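PDB 4Q9A: Tat pathway signal sequence domain protein from Parabacteroides merdae, which is probably a GDSL-like lipase or acylhydrolase of the SGNH hydrolase clan, cleaving ester bonds in a substrate that remains to be identified. Local coordinates for residues I14-D19 / A64-K69; V21-G26 / I89-F94; A56-E61 / M218-M223; E147-R152 / V185-G190; D153-E158 / P199-S204. All blocks are in the same frame, centred on the assembly; numbering follows the deposited sequence.

Contact 1: residues I14-D19 / A64-K69; sequences INLKKD and AALQPK
Residues 16-19 run across 65-69 with their directions 74° apart, and the chains come closest where the CA of Lys18 lies 4.2 Å from the CA of Leu66. In this SGNH-type alpha/beta fold, both segments lead into neighbouring parallel strands, 21-26 and 69-72. The second segment is the loop that finishes the beta-alpha-beta crossover through helix 51-62. A single backbone hydrogen bond crosses the gap, from Asp19 N to Leu66 O at 2.7 Å, almost in line with the carbonyl. The same oxygen takes a CA-H...O contact from Lys18 CA at 3.4 Å, and Asp19 CA makes another with Gln67 O.

Leu66 supplies most of the apolar contact. Its CG stands opposite the carbonyl carbon (chi1 -62°), and the isobutyl group reaches over the backbone of 16-18. Leu66 CD1 meets Leu16 CB at 3.9 Å, while Leu66 CD2 lies 3.7 Å from the carbonyl carbon of Lys17. Leu16 also packs on Ile22 of the strand that follows. Gln67 and Pro68 also pack on Tyr202 of the second subunit, so this surface loop also belongs to the dimer interface. The chain of Lys18 bends at chi3 and chi4, bringing NZ back to Asp19 OD2 in a 3.0 Å salt bridge on the syn side of the carboxylate.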
# COMPACT_ATOMS: atom_id res chain seq x y z
N ILE A 14 -12.13 -11.39 13.25
CA ILE A 14 -10.84 -12.03 13.47
C ILE A 14 -10.26 -11.41 14.77
O ILE A 14 -10.31 -10.19 14.93
CB ILE A 14 -9.94 -11.89 12.21
CG1 ILE A 14 -10.50 -12.74 11.02
CG2 ILE A 14 -8.45 -12.18 12.50
CD1 ILE A 14 -10.17 -14.29 10.98
N ASN A 15 -9.77 -12.25 15.70
CA ASN A 15 -9.20 -11.79 16.96
C ASN A 15 -7.67 -11.96 16.90
O ASN A 15 -7.19 -13.06 16.60
CB ASN A 15 -9.82 -12.54 18.16
CG ASN A 15 -11.35 -12.57 18.21
OD1 ASN A 15 -12.02 -11.58 18.52
ND2 ASN A 15 -11.94 -13.75 17.94
N LEU A 16 -6.91 -10.88 17.10
CA LEU A 16 -5.45 -10.93 17.05
C LEU A 16 -4.83 -10.79 18.42
O LEU A 16 -5.32 -10.01 19.23
CB LEU A 16 -4.88 -9.81 16.16
CG LEU A 16 -5.38 -9.70 14.71
CD1 LEU A 16 -4.89 -8.43 14.11
CD2 LEU A 16 -4.95 -10.87 13.84
N LYS A 17 -3.73 -11.50 18.66
CA LYS A 17 -2.97 -11.44 19.90
C LYS A 17 -1.62 -10.76 19.64
O LYS A 17 -1.29 -10.51 18.49
CB LYS A 17 -2.77 -12.85 20.48
CG LYS A 17 -2.04 -13.83 19.56
CD LYS A 17 -1.89 -15.14 20.28
CE LYS A 17 -1.30 -16.22 19.44
NZ LYS A 17 -1.46 -17.55 20.09
N LYS A 18 -0.82 -10.50 20.69
CA LYS A 18 0.53 -9.95 20.51
C LYS A 18 1.36 -11.00 19.77
O LYS A 18 1.18 -12.20 19.99
CB LYS A 18 1.19 -9.55 21.85
CG LYS A 18 2.36 -8.58 21.69
CD LYS A 18 3.00 -8.16 23.02
CE LYS A 18 4.05 -9.13 23.55
NZ LYS A 18 5.37 -8.98 22.87
N ASP A 19 2.21 -10.54 18.84
CA ASP A 19 3.11 -11.35 18.03
C ASP A 19 2.34 -12.45 17.25
O ASP A 19 2.90 -13.52 16.99
CB ASP A 19 4.25 -11.96 18.88
CG ASP A 19 4.89 -10.98 19.86
OD1 ASP A 19 5.39 -9.93 19.40
OD2 ASP A 19 4.93 -11.29 21.07
N ALA A 64 -0.51 -2.18 15.14
CA ALA A 64 0.91 -2.02 15.50
C ALA A 64 1.26 -2.45 16.94
O ALA A 64 2.32 -3.03 17.15
CB ALA A 64 1.33 -0.58 15.30
N ALA A 65 0.37 -2.16 17.91
CA ALA A 65 0.52 -2.50 19.33
C ALA A 65 0.63 -4.00 19.55
O ALA A 65 1.14 -4.43 20.58
CB ALA A 65 -0.66 -1.96 20.12
N LEU A 66 0.17 -4.79 18.57
CA LEU A 66 0.20 -6.26 18.61
C LEU A 66 1.42 -6.83 17.88
O LEU A 66 1.69 -8.02 17.99
CB LEU A 66 -1.09 -6.82 18.01
CG LEU A 66 -2.38 -6.42 18.76
CD1 LEU A 66 -3.59 -6.59 17.89
CD2 LEU A 66 -2.53 -7.20 20.06
N GLN A 67 2.17 -5.97 17.16
CA GLN A 67 3.37 -6.30 16.38
C GLN A 67 3.19 -7.64 15.63
O GLN A 67 3.82 -8.64 15.98
CB GLN A 67 4.62 -6.28 17.25
CG GLN A 67 5.09 -4.86 17.50
CD GLN A 67 6.58 -4.82 17.67
OE1 GLN A 67 7.33 -5.22 16.77
NE2 GLN A 67 7.04 -4.35 18.82
N PRO A 68 2.25 -7.70 14.65
CA PRO A 68 2.01 -8.97 13.95
C PRO A 68 3.14 -9.36 13.00
O PRO A 68 3.85 -8.49 12.47
CB PRO A 68 0.71 -8.70 13.18
CG PRO A 68 0.64 -7.25 13.00
CD PRO A 68 1.38 -6.62 14.13
N LYS A 69 3.33 -10.67 12.82
CA LYS A 69 4.34 -11.21 11.91
C LYS A 69 3.57 -11.73 10.70
O LYS A 69 2.83 -12.71 10.82
CB LYS A 69 5.21 -12.31 12.58
CG LYS A 69 5.61 -12.06 14.05
CD LYS A 69 6.87 -12.85 14.42
CE LYS A 69 6.91 -13.22 15.87
NZ LYS A 69 8.10 -14.04 16.20

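Contact 2: residues V21-G26 / I89-F94; sequences VILFQG and IDCLAF
Leu23 reaches from strand 21-26 toward Asp90, Cys91 and Phe94. Its CB leaves the strand on the side of helix 88-92, and CG is trans to the backbone N (chi1 174°), which carries CG away from the strand toward the helix. CB and CG form the stem; at the tip CD2 makes the contacts. Leu23 CD2 lies 3.7 Å from Cys91 CA and equally near Asp90 O; the same CD2 of Leu23 is 4.2 Å from Cys91 CB and, obliquely, from Phe94 CD1. Tyr71 and Leu99, from the strands on either side, also touch Leu23.

The contact thus joins an inner strand of the parallel sheet, next to the edge strand 69-72, to one outer layer of the alpha/beta/alpha sandwich of SGNH hydrolases. Ile22 and Phe24 project from the other face of the strand. The GDS sequence begins at Gly26, at the C-terminal end of the strand, and includes Ser28, found here as phosphoserine.

Val21 CG1 approaches Phe94 O at 3.8 Å. Phe94 N is bonded to Cys91 O at 3.0 Å, and that oxygen also lies in plane at the edge of the Phe94 ring. Gln25 bends at chi2 (64°), carrying NE2 close to Asp90 O, though the angle is too poor for a hydrogen bond. Gln25 OE1 takes weak hydrogen bonds from Gly26 N and Arg86 NH2, whereas Arg86 NH1 forms a salt bridge with Asp90 OD2.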
# COMPACT_ATOMS: atom_id res chain seq x y z
N VAL A 21 0.74 -14.55 14.14
CA VAL A 21 1.26 -14.87 12.81
C VAL A 21 0.10 -14.82 11.80
O VAL A 21 -0.93 -15.49 11.99
CB VAL A 21 2.05 -16.22 12.81
CG1 VAL A 21 2.30 -16.76 11.40
CG2 VAL A 21 3.37 -16.07 13.54
N ILE A 22 0.25 -14.00 10.74
CA ILE A 22 -0.76 -13.90 9.67
C ILE A 22 -0.11 -14.41 8.38
O ILE A 22 0.99 -13.97 8.02
CB ILE A 22 -1.40 -12.49 9.51
CG1 ILE A 22 -2.11 -12.06 10.80
CG2 ILE A 22 -2.39 -12.47 8.35
CD1 ILE A 22 -1.94 -10.59 11.13
N LEU A 23 -0.78 -15.37 7.73
CA LEU A 23 -0.25 -15.99 6.52
C LEU A 23 -1.25 -15.91 5.38
O LEU A 23 -2.38 -16.38 5.49
CB LEU A 23 0.17 -17.47 6.78
CG LEU A 23 0.60 -18.30 5.57
CD1 LEU A 23 1.89 -17.77 4.95
CD2 LEU A 23 0.75 -19.75 5.95
N PHE A 24 -0.78 -15.37 4.26
CA PHE A 24 -1.52 -15.24 3.01
C PHE A 24 -1.09 -16.36 2.10
O PHE A 24 0.11 -16.59 1.88
CB PHE A 24 -1.29 -13.86 2.36
CG PHE A 24 -1.93 -12.76 3.17
CD1 PHE A 24 -1.23 -12.14 4.21
CD2 PHE A 24 -3.23 -12.37 2.93
CE1 PHE A 24 -1.85 -11.17 4.99
CE2 PHE A 24 -3.83 -11.38 3.70
CZ PHE A 24 -3.14 -10.79 4.74
N GLN A 25 -2.08 -17.09 1.62
CA GLN A 25 -1.86 -18.23 0.76
C GLN A 25 -2.79 -18.11 -0.47
O GLN A 25 -3.89 -17.54 -0.37
CB GLN A 25 -2.09 -19.51 1.58
CG GLN A 25 -1.76 -20.80 0.89
CD GLN A 25 -0.31 -20.94 0.55
OE1 GLN A 25 0.09 -20.79 -0.61
NE2 GLN A 25 0.48 -21.33 1.53
N GLY A 26 -2.29 -18.57 -1.62
CA GLY A 26 -3.00 -18.51 -2.89
C GLY A 26 -2.20 -18.73 -4.16
O GLY A 26 -1.26 -19.53 -4.19
N ILE A 89 5.08 -27.33 4.32
CA ILE A 89 6.20 -26.39 4.36
C ILE A 89 5.72 -24.94 4.27
O ILE A 89 6.20 -24.08 5.03
CB ILE A 89 7.24 -26.75 3.25
CG1 ILE A 89 7.89 -28.11 3.53
CG2 ILE A 89 8.31 -25.69 3.09
CD1 ILE A 89 8.13 -28.93 2.28
N ASP A 90 4.79 -24.66 3.35
CA ASP A 90 4.29 -23.31 3.07
C ASP A 90 3.00 -22.94 3.84
O ASP A 90 2.37 -21.95 3.50
CB ASP A 90 4.11 -23.12 1.54
CG ASP A 90 5.43 -23.11 0.76
OD1 ASP A 90 6.51 -22.92 1.40
OD2 ASP A 90 5.38 -23.26 -0.48
N CYS A 91 2.66 -23.69 4.91
CA CYS A 91 1.52 -23.35 5.76
C CYS A 91 1.69 -23.88 7.18
O CYS A 91 1.84 -23.10 8.12
CB CYS A 91 0.19 -23.81 5.16
SG CYS A 91 -1.25 -23.48 6.21
N LEU A 92 1.63 -25.20 7.34
CA LEU A 92 1.65 -25.86 8.64
C LEU A 92 2.83 -25.46 9.49
O LEU A 92 2.65 -25.16 10.67
CB LEU A 92 1.58 -27.37 8.45
CG LEU A 92 0.19 -28.02 8.60
CD1 LEU A 92 -0.93 -27.22 7.90
CD2 LEU A 92 0.22 -29.45 8.12
N ALA A 93 4.02 -25.36 8.86
CA ALA A 93 5.29 -24.97 9.47
C ALA A 93 5.23 -23.59 10.10
O ALA A 93 5.95 -23.34 11.06
CB ALA A 93 6.38 -24.98 8.40
N PHE A 94 4.39 -22.70 9.59
CA PHE A 94 4.27 -21.35 10.11
C PHE A 94 3.46 -21.27 11.37
O PHE A 94 3.56 -20.28 12.10
CB PHE A 94 3.63 -20.44 9.05
CG PHE A 94 4.54 -20.16 7.89
CD1 PHE A 94 4.63 -21.04 6.82
CD2 PHE A 94 5.35 -19.03 7.89
CE1 PHE A 94 5.50 -20.80 5.76
CE2 PHE A 94 6.22 -18.78 6.82
CZ PHE A 94 6.28 -19.66 5.76

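Contact 3: residues A56-E61 / M218-M223; sequences ATQLLE and MANMWM
The six-membered side of the Trp222 indole meets Leu59 obliquely: CD1 of the leucine lies 3.9 Å from CZ3 and 4.2 Å from CH2. The indole ring also packs against the Phe24 ring, and its NE1 is hydrogen-bonded to Ser100 OG. Two amides form the other flat pair, those of Gln58 and Asn220, whose planes are turned 73° apart. Gln58 NE2 donates to Asn220 OD1 at 3.1 Å, lying in the plane of that carbonyl but with the acceptor tilted from its own amide plane. Asn220 OD1 takes a further, weak bond from Gln216 NE2, and the CB of Ala219 sits 3.6 Å from Gln58 NE2.

Between these two groups lies Met223, present as selenomethionine. The chain of Met223 folds at chi2 (-61°) and again at chi3, so that its SE comes to 3.7 Å from Leu59 CG while its CE lies 3.8 Å from Gln58 CB. Met223 CG lies 3.5 Å from Gln58 OE1.

The axes of the two helical segments pass 10.3 Å apart at 48°. On its outer side helix 51-62 meets the second subunit, where Tyr202 OH bonds to Leu60 O. Packing of helix 51-62 against the C-terminal helix 212-226, with both set on one face of the parallel sheet, forms part of one helical layer of the three-layer alpha/beta/alpha SGNH fold.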
# COMPACT_ATOMS: atom_id res chain seq x y z
N ALA A 56 -1.31 -6.12 4.42
CA ALA A 56 -0.27 -6.27 5.43
C ALA A 56 0.06 -4.94 6.09
O ALA A 56 0.03 -4.84 7.32
CB ALA A 56 0.97 -6.88 4.81
N THR A 57 0.31 -3.90 5.27
CA THR A 57 0.68 -2.56 5.74
C THR A 57 -0.45 -1.95 6.61
O THR A 57 -0.14 -1.30 7.62
CB THR A 57 1.09 -1.69 4.58
OG1 THR A 57 0.07 -1.73 3.58
CG2 THR A 57 2.43 -2.12 3.99
N GLN A 58 -1.73 -2.22 6.26
CA GLN A 58 -2.89 -1.77 7.04
C GLN A 58 -2.90 -2.46 8.39
O GLN A 58 -3.21 -1.83 9.41
CB GLN A 58 -4.20 -2.03 6.29
CG GLN A 58 -4.40 -1.11 5.11
CD GLN A 58 -5.81 -1.18 4.60
OE1 GLN A 58 -6.76 -0.92 5.33
NE2 GLN A 58 -5.96 -1.44 3.31
N LEU A 59 -2.51 -3.76 8.40
CA LEU A 59 -2.42 -4.58 9.60
C LEU A 59 -1.23 -4.12 10.47
O LEU A 59 -1.37 -3.94 11.69
CB LEU A 59 -2.29 -6.06 9.21
CG LEU A 59 -3.58 -6.76 8.76
CD1 LEU A 59 -3.28 -8.04 7.97
CD2 LEU A 59 -4.50 -7.02 9.93
N LEU A 60 -0.07 -3.90 9.83
CA LEU A 60 1.17 -3.44 10.48
C LEU A 60 1.01 -2.04 11.11
O LEU A 60 1.60 -1.79 12.15
CB LEU A 60 2.34 -3.41 9.47
CG LEU A 60 2.90 -4.74 8.96
CD1 LEU A 60 3.95 -4.52 7.90
CD2 LEU A 60 3.48 -5.55 10.09
N GLU A 61 0.26 -1.13 10.46
CA GLU A 61 0.05 0.22 10.98
C GLU A 61 -1.12 0.22 12.02
O GLU A 61 -0.96 0.71 13.14
CB GLU A 61 -0.22 1.21 9.81
CG GLU A 61 -0.47 2.66 10.22
CD GLU A 61 -1.87 3.01 10.67
OE1 GLU A 61 -2.84 2.38 10.17
OE2 GLU A 61 -2.01 3.94 11.50
N MSE A 218 -9.12 -4.60 -2.77
CA MSE A 218 -9.15 -5.93 -2.19
C MSE A 218 -8.71 -5.90 -0.76
O MSE A 218 -9.36 -6.53 0.09
CB MSE A 218 -8.28 -6.88 -3.00
CG MSE A 218 -8.90 -7.25 -4.32
SE MSE A 218 -7.64 -8.19 -5.38
CE MSE A 218 -7.61 -9.86 -4.37
N ALA A 219 -7.61 -5.14 -0.48
CA ALA A 219 -7.04 -4.93 0.86
C ALA A 219 -8.10 -4.36 1.81
O ALA A 219 -8.28 -4.89 2.90
CB ALA A 219 -5.84 -3.99 0.78
N ASN A 220 -8.84 -3.33 1.35
CA ASN A 220 -9.90 -2.67 2.11
C ASN A 220 -11.04 -3.64 2.42
O ASN A 220 -11.58 -3.61 3.53
CB ASN A 220 -10.42 -1.45 1.34
CG ASN A 220 -9.42 -0.34 1.11
OD1 ASN A 220 -8.32 -0.31 1.68
ND2 ASN A 220 -9.80 0.63 0.28
N MSE A 221 -11.40 -4.50 1.44
CA MSE A 221 -12.46 -5.50 1.59
C MSE A 221 -12.10 -6.52 2.68
O MSE A 221 -12.91 -6.83 3.56
CB MSE A 221 -12.69 -6.22 0.26
CG MSE A 221 -13.32 -5.35 -0.80
SE MSE A 221 -14.27 -6.42 -2.10
CE MSE A 221 -15.74 -6.98 -0.94
N TRP A 222 -10.86 -7.00 2.61
CA TRP A 222 -10.28 -7.95 3.53
C TRP A 222 -10.25 -7.36 4.94
O TRP A 222 -10.68 -8.04 5.88
CB TRP A 222 -8.87 -8.31 3.06
CG TRP A 222 -8.32 -9.58 3.63
CD1 TRP A 222 -8.18 -10.78 2.99
CD2 TRP A 222 -7.71 -9.74 4.92
NE1 TRP A 222 -7.53 -11.68 3.80
CE2 TRP A 222 -7.23 -11.06 5.00
CE3 TRP A 222 -7.51 -8.88 6.03
CZ2 TRP A 222 -6.60 -11.56 6.14
CZ3 TRP A 222 -6.87 -9.36 7.15
CH2 TRP A 222 -6.43 -10.69 7.21
N MSE A 223 -9.81 -6.11 5.10
CA MSE A 223 -9.79 -5.49 6.43
C MSE A 223 -11.21 -5.37 6.98
O MSE A 223 -11.43 -5.63 8.16
CB MSE A 223 -9.09 -4.13 6.39
CG MSE A 223 -7.61 -4.23 6.10
SE MSE A 223 -6.62 -5.22 7.44
CE MSE A 223 -6.49 -3.80 8.75

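Contact 4: residues E147-R152 / V185-G190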
# COMPACT_ATOMS: atom_id res chain seq x y z
N GLU A 147 -13.28 -14.90 -1.89
CA GLU A 147 -14.08 -15.23 -3.07
C GLU A 147 -13.24 -15.11 -4.35
O GLU A 147 -12.74 -14.01 -4.63
CB GLU A 147 -15.34 -14.32 -3.16
CG GLU A 147 -16.35 -14.74 -4.22
CD GLU A 147 -17.59 -13.88 -4.37
OE1 GLU A 147 -17.49 -12.65 -4.17
OE2 GLU A 147 -18.65 -14.44 -4.72
N PRO A 148 -13.10 -16.20 -5.16
CA PRO A 148 -12.42 -16.07 -6.47
C PRO A 148 -13.27 -15.15 -7.37
O PRO A 148 -14.50 -15.13 -7.22
CB PRO A 148 -12.34 -17.51 -6.98
CG PRO A 148 -13.43 -18.22 -6.29
CD PRO A 148 -13.67 -17.55 -4.98
N PHE A 149 -12.64 -14.33 -8.23
CA PHE A 149 -13.36 -13.31 -9.00
C PHE A 149 -12.82 -13.06 -10.41
O PHE A 149 -11.70 -13.46 -10.73
CB PHE A 149 -13.27 -11.96 -8.23
CG PHE A 149 -11.83 -11.52 -7.99
CD1 PHE A 149 -11.14 -10.77 -8.94
CD2 PHE A 149 -11.14 -11.92 -6.85
CE1 PHE A 149 -9.80 -10.44 -8.76
CE2 PHE A 149 -9.81 -11.57 -6.66
CZ PHE A 149 -9.14 -10.83 -7.61
N THR A 150 -13.57 -12.26 -11.20
CA THR A 150 -13.23 -11.79 -12.55
C THR A 150 -13.90 -10.46 -12.87
O THR A 150 -15.02 -10.19 -12.43
CB THR A 150 -13.63 -12.79 -13.66
OG1 THR A 150 -15.05 -12.95 -13.63
CG2 THR A 150 -12.89 -14.12 -13.60
N LEU A 151 -13.23 -9.67 -13.72
CA LEU A 151 -13.72 -8.43 -14.29
C LEU A 151 -14.01 -8.75 -15.79
O LEU A 151 -13.09 -9.04 -16.55
CB LEU A 151 -12.72 -7.29 -14.04
CG LEU A 151 -12.61 -6.81 -12.57
CD1 LEU A 151 -11.49 -7.57 -11.79
CD2 LEU A 151 -12.36 -5.31 -12.50
N ARG A 152 -15.31 -8.84 -16.14
CA ARG A 152 -15.85 -9.24 -17.45
C ARG A 152 -15.20 -8.52 -18.65
O ARG A 152 -15.01 -9.14 -19.72
CB ARG A 152 -17.36 -9.03 -17.49
CG ARG A 152 -18.14 -10.06 -16.68
CD ARG A 152 -19.60 -10.15 -17.09
NE ARG A 152 -20.32 -11.16 -16.31
CZ ARG A 152 -21.34 -11.89 -16.76
NH1 ARG A 152 -21.77 -11.73 -18.01
NH2 ARG A 152 -21.92 -12.79 -15.98
N VAL A 185 -14.42 -13.16 2.30
CA VAL A 185 -14.21 -11.85 1.66
C VAL A 185 -14.89 -11.92 0.27
O VAL A 185 -14.47 -12.71 -0.58
CB VAL A 185 -12.72 -11.38 1.60
CG1 VAL A 185 -12.66 -9.88 1.34
CG2 VAL A 185 -11.95 -11.72 2.87
N PRO A 186 -16.01 -11.16 0.06
CA PRO A 186 -16.74 -11.27 -1.22
C PRO A 186 -16.21 -10.32 -2.29
O PRO A 186 -16.88 -9.33 -2.66
CB PRO A 186 -18.18 -10.94 -0.81
CG PRO A 186 -18.04 -10.03 0.38
CD PRO A 186 -16.67 -10.20 0.97
N PHE A 187 -15.01 -10.63 -2.80
CA PHE A 187 -14.30 -9.81 -3.79
C PHE A 187 -15.14 -9.49 -5.03
O PHE A 187 -15.08 -8.35 -5.48
CB PHE A 187 -12.99 -10.47 -4.20
CG PHE A 187 -11.88 -10.44 -3.17
CD1 PHE A 187 -11.69 -9.32 -2.37
CD2 PHE A 187 -10.97 -11.48 -3.08
CE1 PHE A 187 -10.62 -9.25 -1.47
CE2 PHE A 187 -9.91 -11.42 -2.17
CZ PHE A 187 -9.74 -10.30 -1.37
N GLN A 188 -15.94 -10.43 -5.54
CA GLN A 188 -16.77 -10.22 -6.73
C GLN A 188 -17.73 -9.03 -6.54
O GLN A 188 -17.75 -8.15 -7.40
CB GLN A 188 -17.54 -11.49 -7.13
CG GLN A 188 -18.06 -11.51 -8.57
CD GLN A 188 -16.98 -11.47 -9.63
OE1 GLN A 188 -16.39 -12.49 -10.02
NE2 GLN A 188 -16.72 -10.27 -10.14
N SER A 189 -18.45 -8.96 -5.40
CA SER A 189 -19.39 -7.88 -5.07
C SER A 189 -18.71 -6.52 -5.12
O SER A 189 -19.28 -5.56 -5.66
CB SER A 189 -19.98 -8.08 -3.68
OG SER A 189 -20.34 -9.44 -3.52
N GLY A 190 -17.48 -6.47 -4.59
CA GLY A 190 -16.66 -5.27 -4.57
C GLY A 190 -16.27 -4.83 -5.95
O GLY A 190 -16.38 -3.64 -6.28
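Backbone, amide and aromatic contacts join Glu147-Thr150 to Val185-Gln188 at the C-terminal ends of the adjacent parallel strands 142-146 and 183-185 of the SGNH alpha/beta fold. The backbone bond is Glu147 N to Val185 O at 2.8 Å, carrying the pairing of the strands one step on. The same oxygen weakly accepts Phe187 N across an inverse gamma turn centred on Pro186, the N-cap residue of helix 187-194.

Side chains satisfy the next backbone groups. The extended Glu147 brings OE1 to 3.0 Å from Gln188 N in the first turn of that helix; the N-H arrives from above the carboxylate plane. A helix start so close would probably favour the charged carboxylate, and Arg170 lies near its other oxygen as a weak, long ion pair. Gln188 is bent at chi2 (63°), and Gln188 OE1 accepts a bond from Thr150 N at 3.1 Å, the first of two bonds to that residue.

The aromatic pair is Phe149 and Phe187, with ring centres 5.6 Å apart and planes at 83°, an oblique meeting. Phe149 CD2 sits 3.5 Å from Phe187 CB, while Phe191 stacks on the Phe149 ring and Met218 of helix 212-226 touches both phenylalanines. Glu147 O lies at the edge of the Phe187 ring, near CD2. Gln188 NE2 completes the grip on Thr150, its N-H pointing nearly straight (168°) at Thr150 O, 2.9 Å away and in the amide plane.

Contact 5: residues D153-E158 / P199-S204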
# COMPACT_ATOMS: atom_id res chain seq x y z
N ASP A 153 -14.88 -7.22 -18.48
CA ASP A 153 -14.26 -6.45 -19.55
C ASP A 153 -12.72 -6.44 -19.44
O ASP A 153 -12.06 -5.51 -19.92
CB ASP A 153 -14.82 -5.02 -19.64
CG ASP A 153 -14.82 -4.42 -21.05
OD1 ASP A 153 -14.66 -5.20 -22.04
OD2 ASP A 153 -15.00 -3.19 -21.18
N GLY A 154 -12.17 -7.50 -18.87
CA GLY A 154 -10.72 -7.70 -18.77
C GLY A 154 -10.24 -8.29 -20.08
O GLY A 154 -11.05 -8.83 -20.85
N ALA A 155 -8.93 -8.20 -20.34
CA ALA A 155 -8.30 -8.70 -21.57
C ALA A 155 -8.40 -10.23 -21.75
O ALA A 155 -8.59 -10.67 -22.88
CB ALA A 155 -6.84 -8.29 -21.61
N ALA A 156 -8.27 -11.01 -20.66
CA ALA A 156 -8.24 -12.48 -20.67
C ALA A 156 -9.61 -13.17 -20.61
O ALA A 156 -9.68 -14.40 -20.80
CB ALA A 156 -7.40 -12.97 -19.51
N ILE A 157 -10.68 -12.41 -20.34
CA ILE A 157 -12.01 -13.02 -20.20
C ILE A 157 -12.84 -12.91 -21.49
O ILE A 157 -12.99 -11.83 -22.08
CB ILE A 157 -12.75 -12.44 -18.95
CG1 ILE A 157 -12.27 -13.14 -17.67
CG2 ILE A 157 -14.25 -12.59 -19.03
CD1 ILE A 157 -11.15 -12.48 -16.97
N GLU A 158 -13.36 -14.08 -21.91
CA GLU A 158 -14.28 -14.31 -23.01
C GLU A 158 -15.57 -14.75 -22.34
O GLU A 158 -15.63 -15.86 -21.82
CB GLU A 158 -13.72 -15.37 -23.97
CG GLU A 158 -13.39 -14.85 -25.35
CD GLU A 158 -13.22 -15.90 -26.44
OE1 GLU A 158 -12.56 -16.93 -26.17
OE2 GLU A 158 -13.73 -15.67 -27.56
N PRO A 199 -13.82 2.01 -15.54
CA PRO A 199 -13.79 0.75 -16.31
C PRO A 199 -12.91 -0.34 -15.72
O PRO A 199 -11.92 -0.06 -15.04
CB PRO A 199 -13.26 1.18 -17.68
CG PRO A 199 -12.63 2.52 -17.46
CD PRO A 199 -13.43 3.16 -16.38
N ALA A 200 -13.30 -1.61 -15.97
CA ALA A 200 -12.64 -2.82 -15.49
C ALA A 200 -11.12 -2.80 -15.66
O ALA A 200 -10.41 -3.19 -14.73
CB ALA A 200 -13.20 -4.02 -16.23
N ARG A 201 -10.62 -2.33 -16.81
CA ARG A 201 -9.19 -2.34 -17.10
C ARG A 201 -8.37 -1.31 -16.30
O ARG A 201 -7.13 -1.34 -16.33
CB ARG A 201 -8.94 -2.27 -18.61
CG ARG A 201 -9.35 -3.59 -19.22
CD ARG A 201 -8.86 -3.81 -20.62
NE ARG A 201 -9.85 -4.58 -21.36
CZ ARG A 201 -9.63 -5.13 -22.54
NH1 ARG A 201 -8.44 -5.04 -23.11
NH2 ARG A 201 -10.60 -5.80 -23.16
N TYR A 202 -9.05 -0.45 -15.53
CA TYR A 202 -8.45 0.46 -14.57
C TYR A 202 -8.08 -0.36 -13.32
O TYR A 202 -7.00 -0.19 -12.76
CB TYR A 202 -9.42 1.62 -14.24
CG TYR A 202 -8.94 2.56 -13.16
CD1 TYR A 202 -8.04 3.58 -13.44
CD2 TYR A 202 -9.41 2.44 -11.85
CE1 TYR A 202 -7.60 4.45 -12.44
CE2 TYR A 202 -8.99 3.31 -10.85
CZ TYR A 202 -8.07 4.31 -11.15
OH TYR A 202 -7.61 5.17 -10.19
N TRP A 203 -8.98 -1.27 -12.94
CA TRP A 203 -8.86 -2.12 -11.76
C TRP A 203 -7.97 -3.31 -12.01
O TRP A 203 -7.21 -3.70 -11.12
CB TRP A 203 -10.25 -2.59 -11.31
CG TRP A 203 -11.21 -1.47 -11.04
CD1 TRP A 203 -12.15 -0.98 -11.89
CD2 TRP A 203 -11.23 -0.63 -9.88
NE1 TRP A 203 -12.81 0.08 -11.30
CE2 TRP A 203 -12.25 0.33 -10.08
CE3 TRP A 203 -10.48 -0.59 -8.69
CZ2 TRP A 203 -12.55 1.30 -9.12
CZ3 TRP A 203 -10.78 0.38 -7.74
CH2 TRP A 203 -11.81 1.31 -7.96
N SER A 204 -8.10 -3.93 -13.20
CA SER A 204 -7.37 -5.12 -13.64
C SER A 204 -7.38 -5.16 -15.14
O SER A 204 -8.45 -5.19 -15.73
CB SER A 204 -8.02 -6.39 -13.08
OG SER A 204 -7.74 -7.49 -13.93
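Asp153 O receives the NE-H of Arg201 at 2.8 Å, a fairly straight bond (157°) in which the oxygen sits at the edge of the guanidinium, 17° out of its plane. Arg201 CG lies 3.4 Å from Asp153 O, the chain bending at chi3 so that the flat group lies against the loop. Over one face of the Arg201 guanidinium comes the backbone N of Ala155, 3.8 Å above its centre, with the Gly154 carbonyl carbon on the same face.

This links the loop after strand 142-146 to the short, weakly bonded helix 200-203. The chain continues from this helix, through a loop, to Asp206 and His209, the DxxH sequence of the SGNH family; the backbones of Ala155 and Ala156 are bonded to Asn205 and Asp206 there. Pro199 packs on Gln67 of the second subunit.

Apolar contact is slight: Ala200 CB touches Asp153 CB at 3.9 Å. Asp153 OD1 and Arg201 NH2 face each other at 4.3 Å, beyond salt-bridge range.

In the fold
From the N terminus, contact 1 closes a loop running from before strand 21-26 to the entry of strand 69-72. Contact 2 opens inside that loop and ends beyond it, so the two cross; Lys69 O and Ile22 N probably bond between them. Contact 3 also starts inside the loop, at helix 51-62, crosses contacts 1 and 2, and reaches the last helix, enclosing most of the chain between its segments. Nested within it, contacts 4 and 5 cross each other and touch through Leu151, joining the loop after strand 142-146 to helices 187-194 and 200-203. Met218 and Met221 tie contact 3 to contact 4. Contacts 1, 3 and 5 all meet the second subunit.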